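Local coordinates for protein homoserine O-acetyltransferase (PDB 3I1I) that probably transfers an acetyl group from acetyl-CoA to the hydroxyl of L-homoserine, an early step of methionine biosynthesis, using an alpha/beta hydrolase fold, at residues E32-L37 with T54-G59; N43-C48 with N84-I89; G69-L74 with H359-K364; M171-I176 with R371-F376. One frame throughout, in Å; residues are numbered along the deposited sequence.

Contact 1 (E32-L37 with T54-G59); sequences ETYGTL and TSHAAG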
loop_
_atom_site.group_PDB
_atom_site.type_symbol
_atom_site.label_atom_id
_atom_site.label_comp_id
_atom_site.label_asym_id
_atom_site.label_seq_id
_atom_site.Cartn_x
_atom_site.Cartn_y
_atom_site.Cartn_z
ATOM N N GLU A 32 32.964 2.574 8.992
ATOM C CA GLU A 32 33.883 1.524 9.319
ATOM C C GLU A 32 34.705 1.258 8.086
ATOM O O GLU A 32 34.267 1.599 7.002
ATOM C CB GLU A 32 33.127 0.286 9.827
ATOM C CG GLU A 32 32.371 -0.497 8.768
ATOM C CD GLU A 32 31.398 -1.470 9.374
ATOM O OE1 GLU A 32 30.495 -0.981 10.084
ATOM O OE2 GLU A 32 31.522 -2.716 9.121
ATOM N N THR A 33 35.899 0.688 8.252
ATOM C CA THR A 33 36.854 0.500 7.152
ATOM C C THR A 33 37.447 -0.901 7.222
ATOM O O THR A 33 37.464 -1.532 8.267
ATOM C CB THR A 33 38.028 1.549 7.189
ATOM O OG1 THR A 33 38.976 1.200 8.223
ATOM C CG2 THR A 33 37.510 2.992 7.420
ATOM N N TYR A 34 37.936 -1.381 6.091
ATOM C CA TYR A 34 38.545 -2.680 5.984
ATOM C C TYR A 34 39.789 -2.540 5.104
ATOM O O TYR A 34 39.838 -1.700 4.212
ATOM C CB TYR A 34 37.597 -3.710 5.361
ATOM C CG TYR A 34 36.126 -3.525 5.662
ATOM C CD1 TYR A 34 35.581 -3.908 6.889
ATOM C CD2 TYR A 34 35.254 -3.006 4.707
ATOM C CE1 TYR A 34 34.206 -3.742 7.165
ATOM C CE2 TYR A 34 33.889 -2.849 4.981
ATOM C CZ TYR A 34 33.372 -3.214 6.205
ATOM O OH TYR A 34 32.015 -3.068 6.463
ATOM N N GLY A 35 40.798 -3.377 5.348
ATOM C CA GLY A 35 42.065 -3.256 4.616
ATOM C C GLY A 35 42.920 -2.075 5.068
ATOM O O GLY A 35 42.666 -1.465 6.105
ATOM N N THR A 36 43.914 -1.748 4.250
ATOM C CA THR A 36 44.951 -0.805 4.604
ATOM C C THR A 36 45.117 0.267 3.539
ATOM O O THR A 36 45.285 -0.027 2.349
ATOM C CB THR A 36 46.304 -1.558 4.764
ATOM O OG1 THR A 36 46.114 -2.650 5.653
ATOM C CG2 THR A 36 47.422 -0.671 5.325
ATOM N N LEU A 37 45.117 1.515 3.977
ATOM C CA LEU A 37 45.337 2.630 3.083
ATOM C C LEU A 37 46.796 2.615 2.611
ATOM O O LEU A 37 47.687 2.478 3.404
ATOM C CB LEU A 37 45.026 3.897 3.854
ATOM C CG LEU A 37 44.899 5.235 3.126
ATOM C CD1 LEU A 37 43.771 5.182 2.065
ATOM C CD2 LEU A 37 44.690 6.327 4.190
ATOM N N THR A 54 23.060 -0.528 6.890
ATOM C CA THR A 54 23.946 0.264 7.733
ATOM C C THR A 54 25.358 0.244 7.126
ATOM O O THR A 54 25.587 -0.389 6.101
ATOM C CB THR A 54 24.030 -0.306 9.203
ATOM O OG1 THR A 54 24.822 -1.520 9.253
ATOM C CG2 THR A 54 22.661 -0.580 9.775
ATOM N N SER A 55 26.310 0.885 7.807
ATOM C CA SER A 55 27.713 0.893 7.392
ATOM C C SER A 55 28.367 -0.514 7.332
ATOM O O SER A 55 29.434 -0.683 6.744
ATOM C CB SER A 55 28.527 1.786 8.344
ATOM O OG SER A 55 28.649 1.154 9.623
ATOM N N HIS A 56 27.718 -1.504 7.939
ATOM C CA HIS A 56 28.282 -2.846 8.077
ATOM C C HIS A 56 28.221 -3.652 6.797
ATOM O O HIS A 56 27.464 -4.601 6.668
ATOM C CB HIS A 56 27.567 -3.605 9.206
ATOM C CG HIS A 56 28.362 -4.746 9.746
ATOM N ND1 HIS A 56 29.731 -4.672 9.930
ATOM C CD2 HIS A 56 27.983 -5.976 10.172
ATOM C CE1 HIS A 56 30.159 -5.826 10.416
ATOM N NE2 HIS A 56 29.117 -6.631 10.577
ATOM N N ALA A 57 29.031 -3.240 5.839
ATOM C CA ALA A 57 29.086 -3.886 4.542
ATOM C C ALA A 57 29.810 -5.236 4.591
ATOM O O ALA A 57 29.608 -6.063 3.721
ATOM C CB ALA A 57 29.789 -2.966 3.523
ATOM N N ALA A 58 30.699 -5.426 5.560
ATOM C CA ALA A 58 31.491 -6.676 5.628
ATOM C C ALA A 58 31.996 -6.982 7.032
ATOM O O ALA A 58 32.001 -6.135 7.944
ATOM C CB ALA A 58 32.667 -6.638 4.632
ATOM N N GLY A 59 32.368 -8.244 7.209
ATOM C CA GLY A 59 33.011 -8.686 8.432
ATOM C C GLY A 59 32.053 -8.711 9.594
ATOM O O GLY A 59 30.831 -8.808 9.403
#

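Contact 2 (N43-C48 with N84-I89); sequences NVILIC and NQYFVI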
loop_
_atom_site.group_PDB
_atom_site.type_symbol
_atom_site.label_atom_id
_atom_site.label_comp_id
_atom_site.label_asym_id
_atom_site.label_seq_id
_atom_site.Cartn_x
_atom_site.Cartn_y
_atom_site.Cartn_z
ATOM N N ASN A 43 44.221 3.639 -3.186
ATOM C CA ASN A 43 43.508 2.353 -3.197
ATOM C C ASN A 43 42.180 2.359 -2.409
ATOM O O ASN A 43 41.779 1.352 -1.829
ATOM C CB ASN A 43 44.446 1.256 -2.683
ATOM C CG ASN A 43 44.810 1.437 -1.229
ATOM O OD1 ASN A 43 44.771 2.562 -0.707
ATOM N ND2 ASN A 43 45.108 0.328 -0.545
ATOM N N VAL A 44 41.500 3.495 -2.400
ATOM C CA VAL A 44 40.263 3.633 -1.625
ATOM C C VAL A 44 38.996 3.340 -2.442
ATOM O O VAL A 44 38.794 3.899 -3.528
ATOM C CB VAL A 44 40.122 5.054 -1.017
ATOM C CG1 VAL A 44 38.867 5.142 -0.114
ATOM C CG2 VAL A 44 41.412 5.439 -0.250
ATOM N N ILE A 45 38.148 2.471 -1.894
ATOM C CA ILE A 45 36.833 2.166 -2.454
ATOM C C ILE A 45 35.784 2.530 -1.424
ATOM O O ILE A 45 35.831 2.047 -0.299
ATOM C CB ILE A 45 36.706 0.672 -2.796
ATOM C CG1 ILE A 45 37.777 0.282 -3.831
ATOM C CG2 ILE A 45 35.323 0.382 -3.306
ATOM C CD1 ILE A 45 37.748 -1.201 -4.360
ATOM N N LEU A 46 34.856 3.395 -1.789
ATOM C CA LEU A 46 33.761 3.762 -0.906
ATOM C C LEU A 46 32.543 2.946 -1.299
ATOM O O LEU A 46 32.205 2.917 -2.466
ATOM C CB LEU A 46 33.462 5.266 -1.030
ATOM C CG LEU A 46 32.269 5.795 -0.226
ATOM C CD1 LEU A 46 32.428 5.545 1.289
ATOM C CD2 LEU A 46 32.015 7.263 -0.555
ATOM N N ILE A 47 31.946 2.247 -0.329
ATOM C CA ILE A 47 30.729 1.440 -0.479
ATOM C C ILE A 47 29.590 2.202 0.195
ATOM O O ILE A 47 29.728 2.698 1.312
ATOM C CB ILE A 47 30.833 0.090 0.293
ATOM C CG1 ILE A 47 32.045 -0.736 -0.146
ATOM C CG2 ILE A 47 29.570 -0.774 0.110
ATOM C CD1 ILE A 47 32.060 -1.141 -1.562
ATOM N N CYS A 48 28.448 2.280 -0.469
ATOM C CA CYS A 48 27.291 2.974 0.071
ATOM C C CYS A 48 26.186 1.963 0.318
ATOM O O CYS A 48 25.951 1.086 -0.526
ATOM C CB CYS A 48 26.815 3.974 -0.939
ATOM S SG CYS A 48 28.107 5.113 -1.448
ATOM N N ASN A 84 43.067 -7.229 0.725
ATOM C CA ASN A 84 44.545 -7.250 0.720
ATOM C C ASN A 84 45.093 -6.184 -0.211
ATOM O O ASN A 84 46.283 -5.935 -0.234
ATOM C CB ASN A 84 45.124 -8.585 0.250
ATOM C CG ASN A 84 44.769 -9.705 1.136
ATOM O OD1 ASN A 84 44.746 -9.556 2.360
ATOM N ND2 ASN A 84 44.487 -10.865 0.538
ATOM N N GLN A 85 44.236 -5.573 -1.005
ATOM C CA GLN A 85 44.674 -4.595 -1.998
ATOM C C GLN A 85 44.032 -3.236 -1.843
ATOM O O GLN A 85 44.664 -2.221 -2.110
ATOM C CB GLN A 85 44.298 -5.140 -3.333
ATOM C CG GLN A 85 45.072 -4.558 -4.437
ATOM C CD GLN A 85 44.742 -5.243 -5.734
ATOM O OE1 GLN A 85 44.518 -6.473 -5.774
ATOM N NE2 GLN A 85 44.710 -4.455 -6.819
ATOM N N TYR A 86 42.782 -3.200 -1.400
ATOM C CA TYR A 86 42.043 -1.947 -1.316
ATOM C C TYR A 86 41.721 -1.562 0.136
ATOM O O TYR A 86 41.567 -2.415 1.024
ATOM C CB TYR A 86 40.747 -2.047 -2.131
ATOM C CG TYR A 86 40.997 -2.191 -3.607
ATOM C CD1 TYR A 86 41.575 -1.171 -4.301
ATOM C CD2 TYR A 86 40.661 -3.355 -4.302
ATOM C CE1 TYR A 86 41.839 -1.266 -5.632
ATOM C CE2 TYR A 86 40.923 -3.466 -5.667
ATOM C CZ TYR A 86 41.511 -2.406 -6.322
ATOM O OH TYR A 86 41.804 -2.426 -7.671
ATOM N N PHE A 87 41.615 -0.259 0.359
ATOM C CA PHE A 87 41.139 0.258 1.622
ATOM C C PHE A 87 39.666 0.572 1.387
ATOM O O PHE A 87 39.341 1.459 0.596
ATOM C CB PHE A 87 41.926 1.516 1.977
ATOM C CG PHE A 87 41.511 2.142 3.256
ATOM C CD1 PHE A 87 41.658 1.454 4.447
ATOM C CD2 PHE A 87 40.981 3.399 3.275
ATOM C CE1 PHE A 87 41.282 2.012 5.636
ATOM C CE2 PHE A 87 40.597 3.985 4.474
ATOM C CZ PHE A 87 40.751 3.286 5.660
ATOM N N VAL A 88 38.772 -0.137 2.065
ATOM C CA VAL A 88 37.342 -0.027 1.790
ATOM C C VAL A 88 36.633 0.706 2.914
ATOM O O VAL A 88 36.866 0.394 4.075
ATOM C CB VAL A 88 36.721 -1.429 1.613
ATOM C CG1 VAL A 88 35.184 -1.345 1.401
ATOM C CG2 VAL A 88 37.417 -2.185 0.481
ATOM N N ILE A 89 35.790 1.695 2.573
ATOM C CA ILE A 89 35.041 2.467 3.568
ATOM C C ILE A 89 33.537 2.335 3.323
ATOM O O ILE A 89 33.078 2.258 2.189
ATOM C CB ILE A 89 35.349 3.993 3.482
ATOM C CG1 ILE A 89 36.856 4.244 3.457
ATOM C CG2 ILE A 89 34.633 4.781 4.640
ATOM C CD1 ILE A 89 37.256 5.712 3.112
#

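Contact 3 (G69-L74 with H359-K364); sequences GWWDGL and HLFEKK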
loop_
_atom_site.group_PDB
_atom_site.type_symbol
_atom_site.label_atom_id
_atom_site.label_comp_id
_atom_site.label_asym_id
_atom_site.label_seq_id
_atom_site.Cartn_x
_atom_site.Cartn_y
_atom_site.Cartn_z
ATOM N N GLY A 69 28.459 -8.743 7.550
ATOM C CA GLY A 69 27.897 -7.583 6.894
ATOM C C GLY A 69 27.283 -7.889 5.552
ATOM O O GLY A 69 27.559 -8.898 4.938
ATOM N N TRP A 70 26.478 -6.962 5.084
ATOM C CA TRP A 70 25.513 -7.251 4.020
ATOM C C TRP A 70 26.098 -7.544 2.611
ATOM O O TRP A 70 25.399 -8.075 1.743
ATOM C CB TRP A 70 24.456 -6.158 4.004
ATOM C CG TRP A 70 24.985 -4.801 3.886
ATOM C CD1 TRP A 70 25.178 -3.917 4.890
ATOM C CD2 TRP A 70 25.421 -4.157 2.681
ATOM N NE1 TRP A 70 25.702 -2.750 4.395
ATOM C CE2 TRP A 70 25.856 -2.866 3.035
ATOM C CE3 TRP A 70 25.457 -4.537 1.338
ATOM C CZ2 TRP A 70 26.341 -1.929 2.087
ATOM C CZ3 TRP A 70 25.931 -3.596 0.373
ATOM C CH2 TRP A 70 26.381 -2.315 0.770
ATOM N N TRP A 71 27.361 -7.209 2.380
ATOM C CA TRP A 71 28.054 -7.533 1.119
ATOM C C TRP A 71 29.335 -8.316 1.397
ATOM O O TRP A 71 30.321 -8.234 0.631
ATOM C CB TRP A 71 28.348 -6.258 0.299
ATOM C CG TRP A 71 27.603 -6.114 -1.006
ATOM C CD1 TRP A 71 26.579 -6.887 -1.458
ATOM C CD2 TRP A 71 27.799 -5.100 -2.006
ATOM N NE1 TRP A 71 26.139 -6.442 -2.688
ATOM C CE2 TRP A 71 26.861 -5.339 -3.039
ATOM C CE3 TRP A 71 28.668 -4.004 -2.123
ATOM C CZ2 TRP A 71 26.784 -4.552 -4.183
ATOM C CZ3 TRP A 71 28.596 -3.210 -3.267
ATOM C CH2 TRP A 71 27.658 -3.490 -4.285
ATOM N N ASP A 72 29.305 -9.119 2.460
ATOM C CA ASP A 72 30.502 -9.825 2.924
ATOM C C ASP A 72 31.093 -10.718 1.857
ATOM O O ASP A 72 32.317 -10.826 1.739
ATOM C CB ASP A 72 30.235 -10.650 4.178
ATOM C CG ASP A 72 31.517 -11.191 4.792
ATOM O OD1 ASP A 72 32.277 -10.409 5.447
ATOM O OD2 ASP A 72 31.790 -12.397 4.592
ATOM N N GLY A 73 30.238 -11.351 1.060
ATOM C CA GLY A 73 30.710 -12.206 -0.008
ATOM C C GLY A 73 31.554 -11.524 -1.071
ATOM O O GLY A 73 32.314 -12.194 -1.762
ATOM N N LEU A 74 31.384 -10.209 -1.250
ATOM C CA LEU A 74 32.158 -9.427 -2.243
ATOM C C LEU A 74 33.420 -8.824 -1.666
ATOM O O LEU A 74 34.347 -8.523 -2.410
ATOM C CB LEU A 74 31.337 -8.249 -2.788
ATOM C CG LEU A 74 30.562 -8.447 -4.084
ATOM C CD1 LEU A 74 29.729 -7.188 -4.359
ATOM C CD2 LEU A 74 31.468 -8.863 -5.284
ATOM N N HIS A 359 27.577 -14.000 -6.655
ATOM C CA HIS A 359 28.248 -14.885 -7.611
ATOM C C HIS A 359 27.963 -14.510 -9.045
ATOM O O HIS A 359 28.761 -14.758 -9.920
ATOM C CB HIS A 359 27.932 -16.382 -7.366
ATOM C CG HIS A 359 26.501 -16.776 -7.589
ATOM N ND1 HIS A 359 25.479 -16.425 -6.722
ATOM C CD2 HIS A 359 25.930 -17.542 -8.555
ATOM C CE1 HIS A 359 24.340 -16.938 -7.160
ATOM N NE2 HIS A 359 24.587 -17.629 -8.263
ATOM N N LEU A 360 26.827 -13.875 -9.289
ATOM C CA LEU A 360 26.435 -13.542 -10.690
ATOM C C LEU A 360 27.271 -12.409 -11.314
ATOM O O LEU A 360 27.360 -12.311 -12.546
ATOM C CB LEU A 360 24.931 -13.222 -10.792
ATOM C CG LEU A 360 23.978 -14.387 -10.447
ATOM C CD1 LEU A 360 22.513 -13.934 -10.405
ATOM C CD2 LEU A 360 24.164 -15.579 -11.432
ATOM N N PHE A 361 27.889 -11.582 -10.470
ATOM C CA PHE A 361 28.643 -10.410 -10.953
ATOM C C PHE A 361 30.019 -10.146 -10.313
ATOM O O PHE A 361 30.684 -9.186 -10.710
ATOM C CB PHE A 361 27.787 -9.117 -10.877
ATOM C CG PHE A 361 27.298 -8.750 -9.485
ATOM C CD1 PHE A 361 27.996 -7.832 -8.709
ATOM C CD2 PHE A 361 26.108 -9.299 -8.966
ATOM C CE1 PHE A 361 27.551 -7.474 -7.438
ATOM C CE2 PHE A 361 25.655 -8.948 -7.682
ATOM C CZ PHE A 361 26.366 -8.028 -6.929
ATOM N N GLU A 362 30.448 -10.968 -9.344
ATOM C CA GLU A 362 31.723 -10.705 -8.656
ATOM C C GLU A 362 32.896 -10.706 -9.641
ATOM O O GLU A 362 33.826 -9.925 -9.518
ATOM C CB GLU A 362 31.970 -11.718 -7.548
ATOM C CG GLU A 362 32.259 -13.124 -8.055
ATOM C CD GLU A 362 32.238 -14.189 -6.961
ATOM O OE1 GLU A 362 32.531 -13.875 -5.784
ATOM O OE2 GLU A 362 31.950 -15.359 -7.288
ATOM N N LYS A 363 32.846 -11.568 -10.634
ATOM C CA LYS A 363 33.956 -11.629 -11.573
ATOM C C LYS A 363 34.043 -10.342 -12.422
ATOM O O LYS A 363 35.132 -9.860 -12.726
ATOM C CB LYS A 363 33.828 -12.852 -12.453
ATOM C CG LYS A 363 34.991 -13.026 -13.395
ATOM C CD LYS A 363 34.831 -14.306 -14.272
ATOM C CE LYS A 363 35.970 -14.424 -15.335
ATOM N NZ LYS A 363 35.494 -15.049 -16.636
ATOM N N LYS A 364 32.888 -9.785 -12.780
ATOM C CA LYS A 364 32.834 -8.532 -13.500
ATOM C C LYS A 364 33.332 -7.370 -12.642
ATOM O O LYS A 364 34.055 -6.502 -13.151
ATOM C CB LYS A 364 31.415 -8.242 -13.967
ATOM C CG LYS A 364 31.297 -7.050 -14.908
ATOM C CD LYS A 364 32.203 -7.201 -16.113
ATOM C CE LYS A 364 31.693 -6.492 -17.322
ATOM N NZ LYS A 364 32.810 -6.267 -18.329
HETATM O O HOH W 1 33.794 -12.026 -4.051
HETATM O O HOH W 2 32.541 -15.129 -2.644
#

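Contact 4 (M171-I176 with R371-F376); sequences MVERMI and RKVSSF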
loop_
_atom_site.group_PDB
_atom_site.type_symbol
_atom_site.label_atom_id
_atom_site.label_comp_id
_atom_site.label_asym_id
_atom_site.label_seq_id
_atom_site.Cartn_x
_atom_site.Cartn_y
_atom_site.Cartn_z
HETATM N N MSE A 171 37.164 13.406 -8.462
HETATM C CA MSE A 171 37.527 12.524 -7.376
HETATM C C MSE A 171 37.195 11.082 -7.616
HETATM O O MSE A 171 37.660 10.260 -6.864
HETATM C CB MSE A 171 36.814 12.935 -6.088
HETATM C CG MSE A 171 37.309 14.233 -5.468
HETATM SE SE MSE A 171 36.391 14.651 -3.827
HETATM C CE MSE A 171 37.279 13.319 -2.679
ATOM N N VAL A 172 36.407 10.748 -8.631
ATOM C CA VAL A 172 35.917 9.385 -8.792
ATOM C C VAL A 172 36.488 8.717 -10.044
ATOM O O VAL A 172 36.192 9.096 -11.165
ATOM C CB VAL A 172 34.373 9.373 -8.853
ATOM C CG1 VAL A 172 33.836 7.946 -9.044
ATOM C CG2 VAL A 172 33.757 10.038 -7.605
ATOM N N GLU A 173 37.278 7.680 -9.865
ATOM C CA GLU A 173 37.852 6.982 -11.008
ATOM C C GLU A 173 36.872 6.036 -11.671
ATOM O O GLU A 173 36.883 5.873 -12.911
ATOM C CB GLU A 173 39.094 6.216 -10.591
ATOM C CG GLU A 173 40.174 7.159 -10.101
ATOM C CD GLU A 173 41.475 6.474 -9.756
ATOM O OE1 GLU A 173 41.680 5.280 -10.078
ATOM O OE2 GLU A 173 42.315 7.158 -9.161
ATOM N N ARG A 174 36.045 5.416 -10.831
ATOM C CA ARG A 174 35.167 4.347 -11.239
ATOM C C ARG A 174 33.917 4.396 -10.426
ATOM O O ARG A 174 33.969 4.583 -9.223
ATOM C CB ARG A 174 35.826 3.015 -10.997
ATOM C CG ARG A 174 37.086 2.802 -11.775
ATOM C CD ARG A 174 37.763 1.470 -11.414
ATOM N NE ARG A 174 39.094 1.402 -11.979
ATOM C CZ ARG A 174 40.139 2.112 -11.544
ATOM N NH1 ARG A 174 40.046 2.941 -10.500
ATOM N NH2 ARG A 174 41.307 1.995 -12.166
HETATM N N MSE A 175 32.779 4.187 -11.069
HETATM C CA MSE A 175 31.519 4.078 -10.330
HETATM C C MSE A 175 30.806 2.783 -10.717
HETATM O O MSE A 175 30.695 2.477 -11.884
HETATM C CB MSE A 175 30.651 5.279 -10.606
HETATM C CG MSE A 175 29.419 5.339 -9.724
HETATM SE SE MSE A 175 27.885 4.511 -10.603
HETATM C CE MSE A 175 27.568 5.940 -11.882
ATOM N N ILE A 176 30.358 2.006 -9.740
ATOM C CA ILE A 176 29.632 0.770 -10.033
ATOM C C ILE A 176 28.289 0.900 -9.342
ATOM O O ILE A 176 28.217 1.037 -8.127
ATOM C CB ILE A 176 30.332 -0.489 -9.492
ATOM C CG1 ILE A 176 31.768 -0.605 -10.032
ATOM C CG2 ILE A 176 29.513 -1.739 -9.846
ATOM C CD1 ILE A 176 32.505 -1.904 -9.630
ATOM N N ARG A 371 40.414 -2.361 -14.506
ATOM C CA ARG A 371 40.556 -1.672 -15.771
ATOM C C ARG A 371 41.010 -0.217 -15.523
ATOM O O ARG A 371 40.610 0.413 -14.534
ATOM C CB ARG A 371 39.234 -1.723 -16.514
ATOM C CG ARG A 371 39.189 -0.970 -17.809
ATOM C CD ARG A 371 37.761 -0.871 -18.253
ATOM N NE ARG A 371 37.196 -2.204 -18.492
ATOM C CZ ARG A 371 37.381 -2.903 -19.615
ATOM N NH1 ARG A 371 38.097 -2.384 -20.618
ATOM N NH2 ARG A 371 36.834 -4.117 -19.748
ATOM N N LYS A 372 41.839 0.299 -16.426
ATOM C CA LYS A 372 42.381 1.645 -16.280
ATOM C C LYS A 372 41.343 2.733 -16.606
ATOM O O LYS A 372 40.433 2.535 -17.406
ATOM C CB LYS A 372 43.628 1.823 -17.157
ATOM C CG LYS A 372 43.332 2.040 -18.635
ATOM C CD LYS A 372 44.627 2.116 -19.466
ATOM C CE LYS A 372 44.396 2.859 -20.777
ATOM N NZ LYS A 372 44.276 4.350 -20.554
ATOM N N VAL A 373 41.516 3.885 -15.975
ATOM C CA VAL A 373 40.614 5.012 -16.141
ATOM C C VAL A 373 40.781 5.599 -17.544
ATOM O O VAL A 373 41.889 5.807 -18.016
ATOM C CB VAL A 373 40.837 6.066 -15.035
ATOM C CG1 VAL A 373 39.900 7.329 -15.231
ATOM C CG2 VAL A 373 40.629 5.388 -13.684
ATOM N N SER A 374 39.649 5.838 -18.198
ATOM C CA SER A 374 39.618 6.171 -19.632
ATOM C C SER A 374 39.813 7.672 -19.841
ATOM O O SER A 374 40.603 8.073 -20.688
ATOM C CB SER A 374 38.316 5.682 -20.291
ATOM O OG SER A 374 37.872 6.596 -21.277
ATOM N N SER A 375 39.111 8.476 -19.042
ATOM C CA SER A 375 39.261 9.930 -19.050
ATOM C C SER A 375 40.487 10.348 -18.206
ATOM O O SER A 375 41.199 9.509 -17.677
ATOM C CB SER A 375 37.975 10.582 -18.492
ATOM O OG SER A 375 37.988 10.640 -17.063
ATOM N N PHE A 376 40.722 11.647 -18.086
ATOM C CA PHE A 376 41.661 12.175 -17.069
ATOM C C PHE A 376 40.837 12.597 -15.821
ATOM O O PHE A 376 41.148 12.262 -14.671
ATOM C CB PHE A 376 42.471 13.356 -17.649
ATOM C CG PHE A 376 43.129 13.047 -18.998
ATOM C CD1 PHE A 376 42.429 13.215 -20.190
ATOM C CD2 PHE A 376 44.444 12.565 -19.063
ATOM C CE1 PHE A 376 43.014 12.907 -21.415
ATOM C CE2 PHE A 376 45.040 12.256 -20.295
ATOM C CZ PHE A 376 44.313 12.424 -21.471
#

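Contact 1 (E32-L37 with T54-G59)
Glu-32 OE2 is gripped by two donors, His-56 ND1 and the hydroxyl of Tyr-34. The His-56 ND1 to Glu-32 OE2 bond is 2.8 Å long and nearly straight (167°). It uses the syn lone pair of the oxygen and lies in the plane of the imidazole, although ring and carboxylate planes are turned 51° apart. Tyr-34 OH gives its proton to Glu-32 OE2 at 2.7 Å, from above the carboxylate plane. The same hydroxyl accepts from Ala-58 N at 2.8 Å, with a bent angle of 136°. Glu-32 OE1 takes a hydrogen bond from Ser-55 OG at 2.9 Å and another from Tyr-61, while Ser-55 OG is also bonded to Lys-9. Glu-32 and Tyr-34 sit at the end of strand 24-34 of the alpha/beta hydrolase sheet, and segment 54-59 belongs to the long loop after strand 44-48. Within that loop an ST turn at Thr-54 is followed by an inverse gamma turn centred on His-56. Ala-58 CB lies over one face of the Tyr-34 ring, 4.1 Å from its centroid, as a CH-pi contact. Ala-57 CB lies at the ring edge, 3.7 Å from Tyr-34 OH.

Contact 2 (N43-C48 with N84-I89)
Strands 44-48 and 87-91 are parallel neighbours in the central sheet of the alpha/beta hydrolase fold. Asn-43 O accepts from Phe-87 N at 2.7 Å and opens the pairing. Phe-87 O then accepts from Ile-45 N, Ile-45 O from Ile-89 N, and Ile-89 O from Ile-47 N. The bond from Ile-47 N to Ile-89 O is 2.8 Å and almost straight, at 178°. Beside them, the CA-H groups of Val-44, Leu-46 and Val-88 point at carbonyl oxygens of the partner strand.

Just before the strand, the side-chain amide of Asn-43 holds the residues leading into strand 87-91. Asn-43 ND2 donates to Gln-85 O at 3.0 Å, with the acceptor in the amide plane and the donor above the carbonyl plane. ND2 also bonds to Thr-36 O.

On one face of the sheet, Val-44 lies beside Phe-87 and Ile-89, and Leu-46 CD1 lies against Ile-89. Val-44 CG1 meets Ile-89 CD1 at 3.7 Å, and helix 129-142 covers Leu-46 and Ile-89. On the other face, Ile-45 CG1 is anti to the carbonyl carbon (chi1 -60°), and the extended chain carries CD1 over the ring of Tyr-86. Ile-45 CD1 lies 3.7 Å from the centroid of the Tyr-86 ring, a CH-pi contact. Leu-369 of helix 362-370 packs on both residues. Ile-47 CG1 touches Val-88 CG1 at 3.6 Å.

The paired backbone groups thus satisfy one another between two apolar layers. The Asn-43 amide extends this pairing beyond the start of the two strands, where its two ND2 bonds join three pieces of chain.

Contact 3 (G69-L74 with H359-K364)
Phe-361 sets CG between the backbone N and the carbonyl carbon (chi1 60°), and this turns its ring toward Leu-74. Glu-362 has a similar chi1 of 69°, which sends the chain beyond CB toward a bridging water. Leu-74 has a chi1 of -94°, off the usual staggered values. It turns the branched end toward segment 359-364, where the two methyls meet different residues. Leu-74 CD1 reaches Phe-361 CE1 at 3.8 Å, with the two side chains crossing at about a right angle. Leu-74 CD2 rests on Glu-362 CB at 3.7 Å.

Leu-74 CD1 also lies over the centre of the Trp-71 indole, 3.6 Å above its plane. One methyl thus touches both the indole and the phenyl ring, which lie in directions roughly at right angles as seen from it. The two aromatic groups themselves only just meet, Trp-71 CZ2 being 4.4 Å from Phe-361 CE1 and near the plane of the phenyl ring. Trp-71 NE1 is bonded to Gly-354 O, which restrains the indole.

No direct hydrogen bond joins the two segments. A water bridges them instead, donating to Gly-73 O at 2.7 Å and to Glu-362 OE1 at 2.8 Å.

Phe-361 takes the N-cap position of helix 362-370, and its side chain also packs on Ile-313 of strand 309-313. Trp-71 touches residues of what is probably the nucleophile elbow, at the end of strand 150-154. The contact joins the loop between strands 44-48 and 75-76 to the start of the C-terminal helix of the alpha/beta hydrolase fold.

Contact 4 (M171-I176 with R371-F376)
Segment 371-376 has no regular structure and passes the start of strand 174-178, with Glu-173 and Val-373 the nearest pair at 6.2 Å between CA atoms. The strand is a parallel strand of the alpha/beta hydrolase sheet, and the C-terminal tail reaches it after helix 362-370. Arg-174 CG is anti to the carbonyl carbon (chi1 -62°), and the chain runs extended to NE and carries the guanidinium to the tail, which it meets side-on. Arg-174 NE and NH2 both donate to Arg-371 O, at 3.1 and 2.9 Å, and this oxygen lies in the guanidinium plane. The NE bond runs nearly along the C=O axis, while NH2 is tilted from the carbonyl plane.

The remaining nitrogen, Arg-174 NH1, forms a salt bridge to Glu-173 OE1 at 2.9 Å, on the anti side of the carboxylate. NH1 also bonds to His-149 O. Together these partners hold the guanidinium from several directions and probably balance part of its charge. Asn-309 anchors the tail through Lys-372 O and Ser-374 N. Val-373 fills the angle between the acid and the arginine: its CG2 touches Glu-173 CB at 3.6 Å and lies over one guanidinium face, 3.8 Å from Arg-174 NH2.

Contacts 1, 2 and 4 reach the mixed central sheet. Strand 24-34 of contact 1 lies beside strand 87-91, which pairs with strand 44-48 in contact 2. Strand 150-154 separates contact 2 from strand 174-178 of contact 4. Between centres, contacts 1 and 2 are about 8 Å apart, contact 3 about 14 Å from each, and contact 4 about 20 Å from contact 3. Contacts 1, 2 and 3 touch one another; contact 4 touches none. Along the chain, contacts 1 and 2 interleave. Contact 1 closes before contacts 3 and 4 open, and the segments of contact 3 alternate with those of contacts 2 and 4. Contacts 3 and 4 join the C-terminal part to the loop before strand 75-76 and to the middle of the sheet.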